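Local atomic coordinates of phosphoserine phosphatase (Thermococcus onnurineus, PDB entry 4AP9), a protein that probably hydrolyses L-phosphoserine to L-serine and phosphate with the help of magnesium, the last step of serine biosynthesis. Residues T19-E24 / E110-L115; R85-T90 / K190-F195; K97-S102 / G142-R147. All blocks are in the same frame, centred on the assembly; numbering follows the deposited sequence.

Contact 1 (T19-E24 / E110-L115); sequences TLTDFE and EPFKEL
L20 lays its side chain along the ring of F112, and the two pass each other in opposite directions. CB of L20 approaches the ring obliquely, 3.8 Å from CE1 of F112 and 4.0 Å from CZ. The next atom, CG, stands anti to the carbonyl carbon (chi1 -55°), beside the backbone N, and this brings CD1 alongside the ring. CD1 of L20 settles 3.9 Å from CE1 of F112, with CD1 of that ring almost as near. CD2, the other branch, meets L87 of helix 82-93; A84 of that helix also touches the leucine. Past the leucine, CB of T21 comes obliquely to the tip of the same ring, 4.1 Å from CZ of F112. T21 has its OG1 anti to the backbone N (chi1 -177°) and spends it on its own loop: F23 N donates to OG1 of T21 at 3.0 Å and a fairly straight 166°, an ST turn that fixes the bend just before E24, at the N-cap position of helix 25-33. On the partner segment, CD2 of L115 lies in the plane of the F112 ring at its edge, 4.0 Å from CD1 of F112, and L100 and V78 add further packing around the ring. Segment 19-24 lies in the loop between strand 11-15 and helix 25-33; in haloacid dehalogenase relatives the nucleophilic aspartate ends that strand, and the loop leads on toward the helical cap. K113, at the margin, bridges to E114 of the second subunit. Across the contact itself, carbon meets carbon throughout, so the loop leaving the sheet is placed here by shape and the exclusion of water, without directional bonds.

Contact 2 (R85-T90 / K190-F195); sequences RELVET and KELVDF
CD2 of L87 meets CD2 of L192 at 3.6 Å, methyl against methyl, the two leucines crossing at a slant. The next residue on one helix and the one before on the other extend the seam: CG2 of V193 sits 4.0 Å from CB of L87, while its CG1, anti to the backbone N (chi1 171°), lies 3.8 Å from CD of E86. That glutamate is extended and crosses V193 at about a right angle, so its aliphatic part and carboxylate carbon roof the valine while OE2 goes on to a salt bridge with K197. With an alanine in place of E86, K197 would probably lose its salt bridge, keeping only a long, weak pair with D194, and V193 the cover over its CG1. The segments belong to helices 82-93 and 189-197, which run side by side in nearly the same direction, 19° apart with axes 9.4 Å from each other, as neighbouring helices do in the Rossmann-like layers of the haloacid dehalogenase fold. Farther out, L192 rests on V186, I173 and V175 of the sheet, and L87 also packs on L189 and I196. T90 OG1 donates to the E86 carbonyl oxygen at 2.7 Å from above its plane, the T90 amide reaching that oxygen from the opposite face.

Contact 3 (K97-S102 / G142-R147); sequences KVVLIS and GEFLKR
CG2 of I101 presses on the F144 ring, 3.3 Å from CE2 of F144, a tight approach that is oblique to the ring and the closest point of a wholly apolar contact. The methyl gets there because it stands anti to the carbonyl carbon, which leaves CG1 of I101 between the backbone N and the carbonyl carbon (chi1 65°), pointing its chain toward the helix. CD1 of I101 then reaches CD1 of L145 at 4.3 Å. Two residues back along the strand, CG1 of V99 comes to the same ring from its edge, near the ring plane, 4.1 Å from CE2 of F144. M120 of strand 118-127 packs on the phenylalanine too, and V13 lies against both I101 and L145.

One charged pair sits on the outer flank: K146 NZ bonds to OE1 of E143 at 2.8 Å, on that oxygen's syn lone pair, in a salt bridge three residues along the chain. R147 instead turns one face of its guanidinium to CE1 of F144, which lies 3.5 Å above its plane and offset toward the rim; it is also bridged to E118 of the second subunit.

Backbone bonds seat the strand between its neighbours, K97 pairing with K10 and A12, V99 with A12, and V98 with E118. The result is a helix laid on one face of a largely parallel sheet, as in the Rossmann-like core of haloacid dehalogenases. D140, which accepts from E143 N, and K141 line the pocket of a bound pyridinium propanesulfonate; the ligand itself is about 7 Å from the I101 side chain, and K141 is probably the family's motif III lysine.

All three contacts are buried and meet through hydrocarbon, but they hold different layers. Strand 97-102 is the divider: V99 and I101 serve contact 3 on one face of the sheet, while V98 and L100 turn to the other, where L100 meets F112, L115 and L20 of contact 1 and V98 touches V88 of contact 2. Contact 1 joins two loops and contact 3 a helix to a strand, both nearer the middle of the chain; contact 2 joins two helices farther out, and a glutamate takes part in the packing. L20 against L87 joins contacts 1 and 2, while the I101 side chain of contact 3 is about 7 Å from a bound ligand and E24 bonds to its pocket's Y160.

Contact 1 (T19-E24 / E110-L115)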
loop_
_atom_site.group_PDB
_atom_site.type_symbol
_atom_site.label_atom_id
_atom_site.label_comp_id
_atom_site.label_asym_id
_atom_site.label_seq_id
_atom_site.Cartn_x
_atom_site.Cartn_y
_atom_site.Cartn_z
ATOM N N THR A 19 -28.023 5.846 -20.450
ATOM C CA THR A 19 -27.040 6.091 -21.494
ATOM C C THR A 19 -27.439 5.339 -22.755
ATOM O O THR A 19 -27.642 5.957 -23.801
ATOM C CB THR A 19 -25.622 5.670 -21.078
ATOM O OG1 THR A 19 -25.602 4.256 -20.850
ATOM C CG2 THR A 19 -25.188 6.414 -19.800
ATOM N N LEU A 20 -27.564 4.012 -22.648
ATOM C CA LEU A 20 -27.901 3.180 -23.804
ATOM C C LEU A 20 -29.392 2.895 -23.938
ATOM O O LEU A 20 -29.870 2.607 -25.040
ATOM C CB LEU A 20 -27.139 1.852 -23.761
ATOM C CG LEU A 20 -25.611 1.901 -23.658
ATOM C CD1 LEU A 20 -25.050 0.484 -23.728
ATOM C CD2 LEU A 20 -25.015 2.772 -24.763
ATOM N N THR A 21 -30.122 2.963 -22.829
ATOM C CA THR A 21 -31.559 2.704 -22.849
ATOM C C THR A 21 -32.295 3.645 -21.902
ATOM O O THR A 21 -31.754 4.055 -20.873
ATOM C CB THR A 21 -31.864 1.261 -22.442
ATOM O OG1 THR A 21 -33.270 1.024 -22.535
ATOM C CG2 THR A 21 -31.428 1.001 -21.015
ATOM N N ASP A 22 -33.526 4.014 -22.240
ATOM C CA ASP A 22 -34.313 4.751 -21.263
ATOM C C ASP A 22 -35.283 3.846 -20.512
ATOM O O ASP A 22 -36.127 4.337 -19.778
ATOM C CB ASP A 22 -35.020 5.968 -21.871
ATOM C CG ASP A 22 -35.823 5.622 -23.094
ATOM O OD1 ASP A 22 -35.201 5.341 -24.144
ATOM O OD2 ASP A 22 -37.074 5.639 -23.013
ATOM N N PHE A 23 -35.141 2.530 -20.681
ATOM C CA PHE A 23 -35.934 1.587 -19.891
ATOM C C PHE A 23 -35.531 1.598 -18.417
ATOM O O PHE A 23 -34.348 1.533 -18.073
ATOM C CB PHE A 23 -35.869 0.155 -20.441
ATOM C CG PHE A 23 -36.676 -0.821 -19.631
ATOM C CD1 PHE A 23 -38.059 -0.750 -19.622
ATOM C CD2 PHE A 23 -36.051 -1.774 -18.836
ATOM C CE1 PHE A 23 -38.813 -1.629 -18.856
ATOM C CE2 PHE A 23 -36.801 -2.653 -18.061
ATOM C CZ PHE A 23 -38.182 -2.585 -18.083
ATOM N N GLU A 24 -36.533 1.696 -17.551
ATOM C CA GLU A 24 -36.312 1.723 -16.116
ATOM C C GLU A 24 -37.152 0.649 -15.439
ATOM O O GLU A 24 -38.337 0.854 -15.183
ATOM C CB GLU A 24 -36.663 3.101 -15.565
ATOM C CG GLU A 24 -35.701 4.161 -16.046
ATOM C CD GLU A 24 -35.995 5.514 -15.453
ATOM O OE1 GLU A 24 -35.602 5.748 -14.290
ATOM O OE2 GLU A 24 -36.627 6.330 -16.155
ATOM N N GLU A 110 -30.676 -8.521 -20.953
ATOM C CA GLU A 110 -30.114 -9.530 -21.835
ATOM C C GLU A 110 -29.731 -9.028 -23.245
ATOM O O GLU A 110 -28.716 -9.456 -23.806
ATOM C CB GLU A 110 -31.069 -10.723 -21.891
ATOM C CG GLU A 110 -30.528 -11.909 -22.639
ATOM C CD GLU A 110 -30.809 -11.825 -24.116
ATOM O OE1 GLU A 110 -31.598 -10.937 -24.519
ATOM O OE2 GLU A 110 -30.234 -12.640 -24.872
ATOM N N PRO A 111 -30.528 -8.114 -23.825
ATOM C CA PRO A 111 -30.127 -7.644 -25.160
ATOM C C PRO A 111 -28.711 -7.034 -25.224
ATOM O O PRO A 111 -28.093 -7.033 -26.288
ATOM C CB PRO A 111 -31.204 -6.593 -25.502
ATOM C CG PRO A 111 -32.405 -7.014 -24.718
ATOM C CD PRO A 111 -31.859 -7.611 -23.431
ATOM N N PHE A 112 -28.199 -6.546 -24.095
ATOM C CA PHE A 112 -26.881 -5.918 -24.051
ATOM C C PHE A 112 -25.770 -6.900 -23.672
ATOM O O PHE A 112 -24.605 -6.527 -23.612
ATOM C CB PHE A 112 -26.886 -4.781 -23.030
ATOM C CG PHE A 112 -27.754 -3.627 -23.410
ATOM C CD1 PHE A 112 -27.337 -2.726 -24.375
ATOM C CD2 PHE A 112 -28.983 -3.430 -22.798
ATOM C CE1 PHE A 112 -28.132 -1.654 -24.723
ATOM C CE2 PHE A 112 -29.778 -2.365 -23.152
ATOM C CZ PHE A 112 -29.345 -1.471 -24.115
ATOM N N LYS A 113 -26.142 -8.152 -23.415
ATOM C CA LYS A 113 -25.235 -9.129 -22.808
ATOM C C LYS A 113 -23.954 -9.351 -23.621
ATOM O O LYS A 113 -22.887 -9.592 -23.061
ATOM C CB LYS A 113 -25.984 -10.453 -22.640
ATOM C CG LYS A 113 -25.284 -11.533 -21.838
ATOM C CD LYS A 113 -26.132 -12.799 -21.908
ATOM C CE LYS A 113 -25.831 -13.778 -20.780
ATOM N NZ LYS A 113 -26.884 -14.842 -20.674
ATOM N N GLU A 114 -24.062 -9.286 -24.943
ATOM C CA GLU A 114 -22.919 -9.580 -25.804
ATOM C C GLU A 114 -22.429 -8.362 -26.573
ATOM O O GLU A 114 -21.560 -8.475 -27.449
ATOM C CB GLU A 114 -23.269 -10.690 -26.793
ATOM C CG GLU A 114 -23.807 -11.951 -26.150
ATOM C CD GLU A 114 -22.754 -12.690 -25.352
ATOM O OE1 GLU A 114 -21.557 -12.328 -25.448
ATOM O OE2 GLU A 114 -23.126 -13.631 -24.621
ATOM N N LEU A 115 -22.980 -7.197 -26.249
ATOM C CA LEU A 115 -22.656 -5.998 -27.002
ATOM C C LEU A 115 -21.244 -5.518 -26.680
ATOM O O LEU A 115 -20.484 -5.166 -27.574
ATOM C CB LEU A 115 -23.672 -4.892 -26.726
ATOM C CG LEU A 115 -23.405 -3.589 -27.479
ATOM C CD1 LEU A 115 -23.462 -3.808 -28.988
ATOM C CD2 LEU A 115 -24.409 -2.534 -27.075
#

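Contact 2 (R85-T90 / K190-F195)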
loop_
_atom_site.group_PDB
_atom_site.type_symbol
_atom_site.label_atom_id
_atom_site.label_comp_id
_atom_site.label_asym_id
_atom_site.label_seq_id
_atom_site.Cartn_x
_atom_site.Cartn_y
_atom_site.Cartn_z
ATOM N N ARG A 85 -25.365 0.921 -30.425
ATOM C CA ARG A 85 -24.414 0.029 -31.060
ATOM C C ARG A 85 -23.230 0.821 -31.632
ATOM O O ARG A 85 -22.080 0.375 -31.575
ATOM C CB ARG A 85 -25.089 -0.827 -32.133
ATOM C CG ARG A 85 -24.165 -1.890 -32.689
ATOM C CD ARG A 85 -24.877 -2.804 -33.659
ATOM N NE ARG A 85 -25.973 -3.539 -33.033
ATOM C CZ ARG A 85 -25.821 -4.684 -32.374
ATOM N NH1 ARG A 85 -24.611 -5.216 -32.232
ATOM N NH2 ARG A 85 -26.877 -5.292 -31.850
ATOM N N GLU A 86 -23.507 2.004 -32.165
ATOM C CA GLU A 86 -22.442 2.825 -32.724
ATOM C C GLU A 86 -21.491 3.279 -31.616
ATOM O O GLU A 86 -20.270 3.296 -31.805
ATOM C CB GLU A 86 -23.018 4.031 -33.472
ATOM C CG GLU A 86 -21.950 4.869 -34.173
ATOM C CD GLU A 86 -22.536 6.001 -34.996
ATOM O OE1 GLU A 86 -23.758 6.262 -34.888
ATOM O OE2 GLU A 86 -21.764 6.631 -35.750
ATOM N N LEU A 87 -22.039 3.640 -30.459
ATOM C CA LEU A 87 -21.179 4.048 -29.349
ATOM C C LEU A 87 -20.161 2.954 -29.069
ATOM O O LEU A 87 -18.952 3.194 -29.063
ATOM C CB LEU A 87 -21.980 4.340 -28.076
ATOM C CG LEU A 87 -21.134 4.631 -26.819
ATOM C CD1 LEU A 87 -20.202 5.789 -27.056
ATOM C CD2 LEU A 87 -22.004 4.913 -25.590
ATOM N N VAL A 88 -20.655 1.743 -28.849
ATOM C CA VAL A 88 -19.787 0.641 -28.463
ATOM C C VAL A 88 -18.783 0.283 -29.546
ATOM O O VAL A 88 -17.614 0.041 -29.264
ATOM C CB VAL A 88 -20.609 -0.597 -28.059
ATOM C CG1 VAL A 88 -19.709 -1.818 -27.902
ATOM C CG2 VAL A 88 -21.382 -0.311 -26.767
ATOM N N GLU A 89 -19.222 0.261 -30.797
ATOM C CA GLU A 89 -18.296 -0.057 -31.887
ATOM C C GLU A 89 -17.210 1.019 -32.066
ATOM O O GLU A 89 -16.051 0.705 -32.374
ATOM C CB GLU A 89 -19.056 -0.301 -33.193
ATOM C CG GLU A 89 -19.909 -1.555 -33.150
ATOM C CD GLU A 89 -20.708 -1.787 -34.419
ATOM O OE1 GLU A 89 -20.745 -0.893 -35.294
ATOM O OE2 GLU A 89 -21.310 -2.874 -34.529
ATOM N N THR A 90 -17.588 2.279 -31.866
ATOM C CA THR A 90 -16.654 3.386 -31.996
ATOM C C THR A 90 -15.633 3.391 -30.859
ATOM O O THR A 90 -14.435 3.585 -31.085
ATOM C CB THR A 90 -17.385 4.726 -32.042
ATOM O OG1 THR A 90 -18.342 4.702 -33.111
ATOM C CG2 THR A 90 -16.382 5.871 -32.286
ATOM N N LYS A 190 -26.613 10.781 -28.523
ATOM C CA LYS A 190 -26.107 11.248 -29.804
ATOM C C LYS A 190 -24.857 12.098 -29.599
ATOM O O LYS A 190 -23.838 11.904 -30.259
ATOM C CB LYS A 190 -27.185 12.050 -30.542
ATOM C CG LYS A 190 -26.705 12.706 -31.824
ATOM C CD LYS A 190 -26.359 11.665 -32.881
ATOM C CE LYS A 190 -25.607 12.287 -34.060
ATOM N NZ LYS A 190 -26.457 13.141 -34.951
ATOM N N GLU A 191 -24.942 13.040 -28.668
ATOM C CA GLU A 191 -23.809 13.890 -28.341
ATOM C C GLU A 191 -22.634 13.045 -27.842
ATOM O O GLU A 191 -21.472 13.333 -28.153
ATOM C CB GLU A 191 -24.236 14.908 -27.283
ATOM C CG GLU A 191 -23.312 16.100 -27.122
ATOM C CD GLU A 191 -23.988 17.242 -26.380
ATOM O OE1 GLU A 191 -25.004 17.756 -26.891
ATOM O OE2 GLU A 191 -23.509 17.625 -25.291
ATOM N N LEU A 192 -22.931 11.996 -27.076
ATOM C CA LEU A 192 -21.875 11.136 -26.543
ATOM C C LEU A 192 -21.168 10.407 -27.675
ATOM O O LEU A 192 -19.942 10.327 -27.698
ATOM C CB LEU A 192 -22.431 10.126 -25.536
ATOM C CG LEU A 192 -21.408 9.194 -24.881
ATOM C CD1 LEU A 192 -20.375 9.985 -24.084
ATOM C CD2 LEU A 192 -22.105 8.171 -23.987
ATOM N N VAL A 193 -21.943 9.871 -28.612
ATOM C CA VAL A 193 -21.370 9.214 -29.779
ATOM C C VAL A 193 -20.452 10.188 -30.535
ATOM O O VAL A 193 -19.339 9.842 -30.917
ATOM C CB VAL A 193 -22.473 8.689 -30.714
ATOM C CG1 VAL A 193 -21.883 8.211 -32.012
ATOM C CG2 VAL A 193 -23.237 7.556 -30.029
ATOM N N ASP A 194 -20.930 11.412 -30.727
ATOM C CA ASP A 194 -20.154 12.430 -31.433
ATOM C C ASP A 194 -18.852 12.738 -30.719
ATOM O O ASP A 194 -17.813 12.919 -31.352
ATOM C CB ASP A 194 -20.970 13.708 -31.603
ATOM C CG ASP A 194 -22.035 13.573 -32.668
ATOM O OD1 ASP A 194 -21.937 12.634 -33.491
ATOM O OD2 ASP A 194 -22.969 14.403 -32.681
ATOM N N PHE A 195 -18.911 12.793 -29.394
ATOM C CA PHE A 195 -17.718 13.015 -28.601
ATOM C C PHE A 195 -16.703 11.888 -28.796
ATOM O O PHE A 195 -15.524 12.122 -29.048
ATOM C CB PHE A 195 -18.076 13.165 -27.121
ATOM C CG PHE A 195 -16.887 13.422 -26.242
ATOM C CD1 PHE A 195 -16.445 14.715 -26.012
ATOM C CD2 PHE A 195 -16.195 12.371 -25.663
ATOM C CE1 PHE A 195 -15.342 14.947 -25.214
ATOM C CE2 PHE A 195 -15.091 12.601 -24.863
ATOM C CZ PHE A 195 -14.671 13.887 -24.637
#

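Contact 3 (K97-S102 / G142-R147)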
loop_
_atom_site.group_PDB
_atom_site.type_symbol
_atom_site.label_atom_id
_atom_site.label_comp_id
_atom_site.label_asym_id
_atom_site.label_seq_id
_atom_site.Cartn_x
_atom_site.Cartn_y
_atom_site.Cartn_z
ATOM N N LYS A 97 -11.355 -1.174 -24.364
ATOM C CA LYS A 97 -12.142 -2.356 -24.035
ATOM C C LYS A 97 -13.441 -1.842 -23.398
ATOM O O LYS A 97 -13.400 -0.963 -22.539
ATOM C CB LYS A 97 -11.381 -3.233 -23.057
ATOM C CG LYS A 97 -12.199 -4.338 -22.454
ATOM C CD LYS A 97 -11.298 -5.255 -21.664
ATOM C CE LYS A 97 -11.582 -5.174 -20.201
ATOM N NZ LYS A 97 -11.070 -6.403 -19.522
ATOM N N VAL A 98 -14.581 -2.375 -23.824
ATOM C CA VAL A 98 -15.889 -1.862 -23.386
ATOM C C VAL A 98 -16.571 -2.751 -22.347
ATOM O O VAL A 98 -16.786 -3.942 -22.582
ATOM C CB VAL A 98 -16.831 -1.707 -24.595
ATOM C CG1 VAL A 98 -18.192 -1.164 -24.162
ATOM C CG2 VAL A 98 -16.188 -0.801 -25.636
ATOM N N VAL A 99 -16.916 -2.167 -21.200
ATOM C CA VAL A 99 -17.541 -2.905 -20.111
ATOM C C VAL A 99 -18.882 -2.275 -19.834
ATOM O O VAL A 99 -18.970 -1.075 -19.548
ATOM C CB VAL A 99 -16.681 -2.895 -18.822
ATOM C CG1 VAL A 99 -17.378 -3.667 -17.727
ATOM C CG2 VAL A 99 -15.300 -3.502 -19.094
ATOM N N LEU A 100 -19.936 -3.074 -19.942
ATOM C CA LEU A 100 -21.280 -2.568 -19.707
ATOM C C LEU A 100 -21.712 -3.015 -18.326
ATOM O O LEU A 100 -21.578 -4.187 -17.984
ATOM C CB LEU A 100 -22.245 -3.117 -20.766
ATOM C CG LEU A 100 -21.927 -2.868 -22.240
ATOM C CD1 LEU A 100 -23.126 -3.237 -23.095
ATOM C CD2 LEU A 100 -21.526 -1.432 -22.513
ATOM N N ILE A 101 -22.222 -2.092 -17.518
ATOM C CA ILE A 101 -22.643 -2.455 -16.177
ATOM C C ILE A 101 -24.030 -1.922 -15.880
ATOM O O ILE A 101 -24.496 -0.976 -16.522
ATOM C CB ILE A 101 -21.650 -1.946 -15.095
ATOM C CG1 ILE A 101 -21.596 -0.414 -15.037
ATOM C CG2 ILE A 101 -20.245 -2.461 -15.369
ATOM C CD1 ILE A 101 -20.679 0.097 -13.936
ATOM N N SER A 102 -24.696 -2.559 -14.929
ATOM C CA SER A 102 -25.951 -2.036 -14.409
ATOM C C SER A 102 -26.228 -2.624 -13.032
ATOM O O SER A 102 -25.794 -3.743 -12.731
ATOM C CB SER A 102 -27.112 -2.384 -15.355
ATOM O OG SER A 102 -28.359 -1.905 -14.839
ATOM N N GLY A 142 -18.913 1.892 -7.967
ATOM C CA GLY A 142 -17.546 2.255 -7.657
ATOM C C GLY A 142 -16.728 1.047 -7.236
ATOM O O GLY A 142 -15.583 0.870 -7.684
ATOM N N GLU A 143 -17.303 0.206 -6.372
ATOM C CA GLU A 143 -16.574 -0.971 -5.907
ATOM C C GLU A 143 -16.281 -1.878 -7.083
ATOM O O GLU A 143 -15.189 -2.443 -7.190
ATOM C CB GLU A 143 -17.370 -1.750 -4.853
ATOM C CG GLU A 143 -17.325 -1.154 -3.474
ATOM C CD GLU A 143 -15.907 -0.918 -2.991
ATOM O OE1 GLU A 143 -15.152 -1.898 -2.823
ATOM O OE2 GLU A 143 -15.561 0.254 -2.781
ATOM N N PHE A 144 -17.254 -2.007 -7.982
ATOM C CA PHE A 144 -17.067 -2.860 -9.147
ATOM C C PHE A 144 -15.881 -2.404 -10.002
ATOM O O PHE A 144 -15.133 -3.229 -10.524
ATOM C CB PHE A 144 -18.321 -2.921 -10.020
ATOM C CG PHE A 144 -18.138 -3.744 -11.254
ATOM C CD1 PHE A 144 -18.022 -5.121 -11.164
ATOM C CD2 PHE A 144 -18.058 -3.146 -12.497
ATOM C CE1 PHE A 144 -17.829 -5.886 -12.308
ATOM C CE2 PHE A 144 -17.873 -3.915 -13.643
ATOM C CZ PHE A 144 -17.763 -5.281 -13.534
ATOM N N LEU A 145 -15.723 -1.096 -10.154
ATOM C CA LEU A 145 -14.626 -0.545 -10.959
ATOM C C LEU A 145 -13.221 -0.919 -10.472
ATOM O O LEU A 145 -12.267 -0.849 -11.244
ATOM C CB LEU A 145 -14.746 0.974 -11.095
ATOM C CG LEU A 145 -15.316 1.518 -12.413
ATOM C CD1 LEU A 145 -16.701 0.968 -12.693
ATOM C CD2 LEU A 145 -15.327 3.048 -12.425
ATOM N N LYS A 146 -13.101 -1.296 -9.202
ATOM C CA LYS A 146 -11.825 -1.770 -8.658
ATOM C C LYS A 146 -11.281 -2.959 -9.446
ATOM O O LYS A 146 -10.093 -3.263 -9.390
ATOM C CB LYS A 146 -11.971 -2.156 -7.184
ATOM C CG LYS A 146 -12.197 -0.995 -6.235
ATOM C CD LYS A 146 -12.291 -1.504 -4.804
ATOM C CE LYS A 146 -12.381 -0.368 -3.801
ATOM N NZ LYS A 146 -12.552 -0.866 -2.397
ATOM N N ARG A 147 -12.170 -3.636 -10.168
ATOM C CA ARG A 147 -11.796 -4.739 -11.045
ATOM C C ARG A 147 -10.782 -4.305 -12.114
ATOM O O ARG A 147 -9.984 -5.106 -12.608
ATOM C CB ARG A 147 -13.079 -5.227 -11.713
ATOM C CG ARG A 147 -12.979 -6.522 -12.441
ATOM C CD ARG A 147 -14.383 -7.063 -12.673
ATOM N NE ARG A 147 -14.927 -7.711 -11.482
ATOM C CZ ARG A 147 -15.658 -8.823 -11.530
ATOM N NH1 ARG A 147 -15.927 -9.375 -12.706
ATOM N NH2 ARG A 147 -16.129 -9.376 -10.416
#